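Local structure of alanine racemase (Actinobacillus succinogenes, 3C3K) at residues Ala231-Gln236 and Trp269-Arg274. The protein has the two-lobed fold of the periplasmic binding protein-like family and probably binds a small ligand between its lobes. Numbering follows the deposited sequence.
Sequences ALTTVQ and WKFVRR
With chi1 of -60°, Thr-233 turns its two branches to different tasks: OG1 lies beside its own backbone N and accepts a hydrogen bond from the backbone N of Arg-274 at 2.7 Å, while CG2 swings anti to the Thr-233 nitrogen and reaches the ring of Phe-271, 3.5 Å from CZ. A beta-branched hydroxyl residue suits this place because one short side chain can hold a backbone amide and touch an aromatic ring; Ser-277 OG shares the hydroxyl. Arg-274 sends its chain, extended from CG to NE, alongside Thr-234, and NH1 donates to the carbonyl O of Leu-232 at 2.8 Å, the acceptor 17° out of the guanidinium plane. CG1 of Val-272 packs over one face of that group, toward its rim. At the edge of the Arg-274 guanidinium, in its plane, NH2 donates to a water that in turn donates to OE1 of Gln-236, whose NE2 is held by the carbonyl of Gly-221. Arginine suits this place because its length and two terminal nitrogens let one side chain serve both carbonyl and water. Strands 234-236 and 270-272 form a two-stranded antiparallel ribbon in the C-terminal part of this periplasmic binding protein-like fold, and it lies against helix 108-121. Thr-234 and Val-272 make one hydrogen-bonded pair, with Val-272 N to Thr-234 O at 2.9 Å, and Gln-236 and Lys-270 make the other. Between them, Val-235 and Phe-271 are a non-hydrogen-bonded pair whose side chains share the face turned to the helix, which suits apolar residues: Val-235 meets Ala-111 and Val-115, and its CG1 lies 3.9 Å from CB of Trp-269. On the other face, CB of Gln-236 rests 3.8 Å from CG2 of Val-272, while Lys-270 leads its charged end away from strand 234-236.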
ATOM      1  N   ALA B 231       8.081  -5.680 -17.666  1.00 16.15           N
ATOM      2  CA  ALA B 231       7.121  -6.244 -16.696  1.00 16.08           C
ATOM      3  C   ALA B 231       7.801  -7.389 -15.969  1.00 15.48           C
ATOM      4  O   ALA B 231       8.620  -8.069 -16.550  1.00 14.06           O
ATOM      5  CB  ALA B 231       5.900  -6.733 -17.377  1.00 16.29           C
ATOM      6  N   LEU B 232       7.359  -7.621 -14.723  1.00 14.71           N
ATOM      7  CA  LEU B 232       8.073  -8.424 -13.758  1.00 15.12           C
ATOM      8  C   LEU B 232       7.534  -9.836 -13.626  1.00 16.18           C
ATOM      9  O   LEU B 232       6.380 -10.008 -13.264  1.00 15.38           O
ATOM     10  CB  LEU B 232       8.071  -7.672 -12.381  1.00 14.46           C
ATOM     11  CG  LEU B 232       8.708  -8.510 -11.314  1.00 15.01           C
ATOM     12  CD1 LEU B 232      10.229  -8.578 -11.643  1.00 13.81           C
ATOM     13  CD2 LEU B 232       8.367  -7.861  -9.950  1.00 17.49           C
ATOM     14  N   THR B 233       8.345 -10.837 -14.020  1.00 14.65           N
ATOM     15  CA  THR B 233       8.101 -12.199 -13.639  1.00 14.79           C
ATOM     16  C   THR B 233       8.020 -12.325 -12.131  1.00 14.29           C
ATOM     17  O   THR B 233       8.799 -11.740 -11.368  1.00 15.60           O
ATOM     18  CB  THR B 233       9.164 -13.118 -14.175  1.00 14.65           C
ATOM     19  OG1 THR B 233       9.168 -13.019 -15.591  1.00 12.63           O
ATOM     20  CG2 THR B 233       8.930 -14.620 -13.755  1.00 12.69           C
ATOM     21  N   THR B 234       7.069 -13.097 -11.681  1.00 14.77           N
ATOM     22  CA  THR B 234       6.816 -13.153 -10.262  1.00 14.64           C
ATOM     23  C   THR B 234       6.133 -14.442  -9.886  1.00 15.83           C
ATOM     24  O   THR B 234       5.659 -15.212 -10.756  1.00 15.65           O
ATOM     25  CB  THR B 234       5.982 -11.923  -9.832  1.00 14.91           C
ATOM     26  OG1 THR B 234       5.881 -11.880  -8.402  1.00 14.05           O
ATOM     27  CG2 THR B 234       4.558 -11.919 -10.497  1.00 12.61           C
ATOM     28  N   VAL B 235       6.116 -14.696  -8.580  1.00 15.48           N
ATOM     29  CA  VAL B 235       5.255 -15.725  -8.024  1.00 14.18           C
ATOM     30  C   VAL B 235       3.933 -15.101  -7.563  1.00 14.60           C
ATOM     31  O   VAL B 235       3.903 -14.403  -6.557  1.00 16.28           O
ATOM     32  CB  VAL B 235       5.937 -16.505  -6.862  1.00 14.50           C
ATOM     33  CG1 VAL B 235       5.047 -17.573  -6.362  1.00  9.68           C
ATOM     34  CG2 VAL B 235       7.240 -17.090  -7.315  1.00 12.42           C
ATOM     35  N   GLN B 236       2.865 -15.363  -8.315  1.00 14.31           N
ATOM     36  CA  GLN B 236       1.524 -14.833  -8.012  1.00 14.67           C
ATOM     37  C   GLN B 236       0.864 -15.608  -6.898  1.00 13.94           C
ATOM     38  O   GLN B 236       0.742 -16.849  -6.996  1.00 14.19           O
ATOM     39  CB  GLN B 236       0.644 -14.961  -9.246  1.00 15.63           C
ATOM     40  CG  GLN B 236      -0.777 -14.492  -9.043  1.00 18.92           C
ATOM     41  CD  GLN B 236      -0.818 -13.019  -9.076  1.00 25.61           C
ATOM     42  OE1 GLN B 236      -0.405 -12.422 -10.071  1.00 31.60           O
ATOM     43  NE2 GLN B 236      -1.280 -12.391  -7.980  1.00 26.38           N
ATOM     44  N   TRP B 269      -0.060 -21.275  -5.727  1.00 19.18           N
ATOM     45  CA  TRP B 269       0.662 -20.145  -6.315  1.00 19.07           C
ATOM     46  C   TRP B 269       0.848 -20.389  -7.797  1.00 19.65           C
ATOM     47  O   TRP B 269       0.827 -21.531  -8.228  1.00 20.34           O
ATOM     48  CB  TRP B 269       2.029 -20.004  -5.651  1.00 18.54           C
ATOM     49  CG  TRP B 269       2.808 -21.277  -5.685  1.00 19.38           C
ATOM     50  CD1 TRP B 269       2.833 -22.248  -4.724  1.00 22.75           C
ATOM     51  CD2 TRP B 269       3.664 -21.733  -6.747  1.00 18.78           C
ATOM     52  NE1 TRP B 269       3.636 -23.288  -5.123  1.00 24.25           N
ATOM     53  CE2 TRP B 269       4.176 -22.982  -6.355  1.00 21.82           C
ATOM     54  CE3 TRP B 269       4.048 -21.193  -7.992  1.00 16.57           C
ATOM     55  CZ2 TRP B 269       5.045 -23.724  -7.165  1.00 21.86           C
ATOM     56  CZ3 TRP B 269       4.916 -21.933  -8.821  1.00 18.66           C
ATOM     57  CH2 TRP B 269       5.385 -23.199  -8.410  1.00 19.05           C
ATOM     58  N   LYS B 270       1.101 -19.345  -8.565  1.00 20.03           N
ATOM     59  CA  LYS B 270       1.369 -19.512  -9.980  1.00 22.16           C
ATOM     60  C   LYS B 270       2.637 -18.752 -10.341  1.00 20.89           C
ATOM     61  O   LYS B 270       2.837 -17.615  -9.911  1.00 21.59           O
ATOM     62  CB  LYS B 270       0.149 -19.048 -10.837  1.00 21.27           C
ATOM     63  CG  LYS B 270       0.269 -19.476 -12.302  1.00 26.00           C
ATOM     64  CD  LYS B 270      -0.846 -18.944 -13.286  1.00 26.32           C
ATOM     65  CE  LYS B 270      -1.018 -19.902 -14.559  1.00 29.40           C
ATOM     66  NZ  LYS B 270      -2.540 -20.181 -14.875  1.00 31.46           N
ATOM     67  N   PHE B 271       3.484 -19.364 -11.161  1.00 21.49           N
ATOM     68  CA  PHE B 271       4.665 -18.664 -11.663  1.00 20.25           C
ATOM     69  C   PHE B 271       4.215 -17.974 -12.875  1.00 19.14           C
ATOM     70  O   PHE B 271       3.777 -18.616 -13.787  1.00 20.65           O
ATOM     71  CB  PHE B 271       5.709 -19.644 -12.069  1.00 19.05           C
ATOM     72  CG  PHE B 271       6.960 -19.036 -12.536  1.00 19.60           C
ATOM     73  CD1 PHE B 271       7.894 -18.548 -11.613  1.00 22.21           C
ATOM     74  CD2 PHE B 271       7.277 -19.018 -13.893  1.00 22.03           C
ATOM     75  CE1 PHE B 271       9.088 -18.075 -12.036  1.00 18.92           C
ATOM     76  CE2 PHE B 271       8.494 -18.531 -14.335  1.00 18.69           C
ATOM     77  CZ  PHE B 271       9.393 -18.047 -13.415  1.00 18.73           C
ATOM     78  N   VAL B 272       4.255 -16.664 -12.849  1.00 18.20           N
ATOM     79  CA  VAL B 272       3.742 -15.848 -13.968  1.00 17.72           C
ATOM     80  C   VAL B 272       4.940 -15.223 -14.706  1.00 17.76           C
ATOM     81  O   VAL B 272       5.660 -14.408 -14.162  1.00 18.07           O
ATOM     82  CB  VAL B 272       2.761 -14.775 -13.456  1.00 17.51           C
ATOM     83  CG1 VAL B 272       2.481 -13.803 -14.507  1.00 18.35           C
ATOM     84  CG2 VAL B 272       1.467 -15.444 -12.915  1.00 12.60           C
ATOM     85  N   ARG B 273       5.153 -15.674 -15.936  1.00 18.80           N
ATOM     86  CA  ARG B 273       6.309 -15.294 -16.756  1.00 20.04           C
ATOM     87  C   ARG B 273       6.094 -13.989 -17.462  1.00 19.34           C
ATOM     88  O   ARG B 273       5.146 -13.856 -18.266  1.00 17.91           O
ATOM     89  CB  ARG B 273       6.573 -16.328 -17.826  1.00 20.89           C
ATOM     90  CG  ARG B 273       6.493 -17.728 -17.305  1.00 25.46           C
ATOM     91  CD  ARG B 273       6.189 -18.773 -18.407  1.00 34.74           C
ATOM     92  NE  ARG B 273       6.383 -20.095 -17.833  1.00 37.08           N
ATOM     93  CZ  ARG B 273       7.583 -20.587 -17.543  1.00 39.68           C
ATOM     94  NH1 ARG B 273       7.680 -21.785 -16.988  1.00 40.31           N
ATOM     95  NH2 ARG B 273       8.685 -19.878 -17.804  1.00 38.10           N
ATOM     96  N   ARG B 274       6.979 -13.022 -17.179  1.00 17.44           N
ATOM     97  CA  ARG B 274       6.943 -11.809 -17.954  1.00 18.72           C
ATOM     98  C   ARG B 274       8.276 -11.526 -18.648  1.00 19.16           C
ATOM     99  O   ARG B 274       9.124 -12.408 -18.735  1.00 20.12           O
ATOM    100  CB  ARG B 274       6.467 -10.646 -17.101  1.00 18.15           C
ATOM    101  CG  ARG B 274       5.137 -10.994 -16.418  1.00 17.90           C
ATOM    102  CD  ARG B 274       4.442  -9.763 -15.883  1.00 21.28           C
ATOM    103  NE  ARG B 274       3.091 -10.073 -15.411  1.00 20.34           N
ATOM    104  CZ  ARG B 274       2.728 -10.078 -14.138  1.00 23.12           C
ATOM    105  NH1 ARG B 274       3.614  -9.790 -13.171  1.00 15.86           N
ATOM    106  NH2 ARG B 274       1.459 -10.335 -13.832  1.00 21.85           N
TER
HETATM  107  O   HOH W   1       0.637 -10.262 -11.175  1.00 24.67           O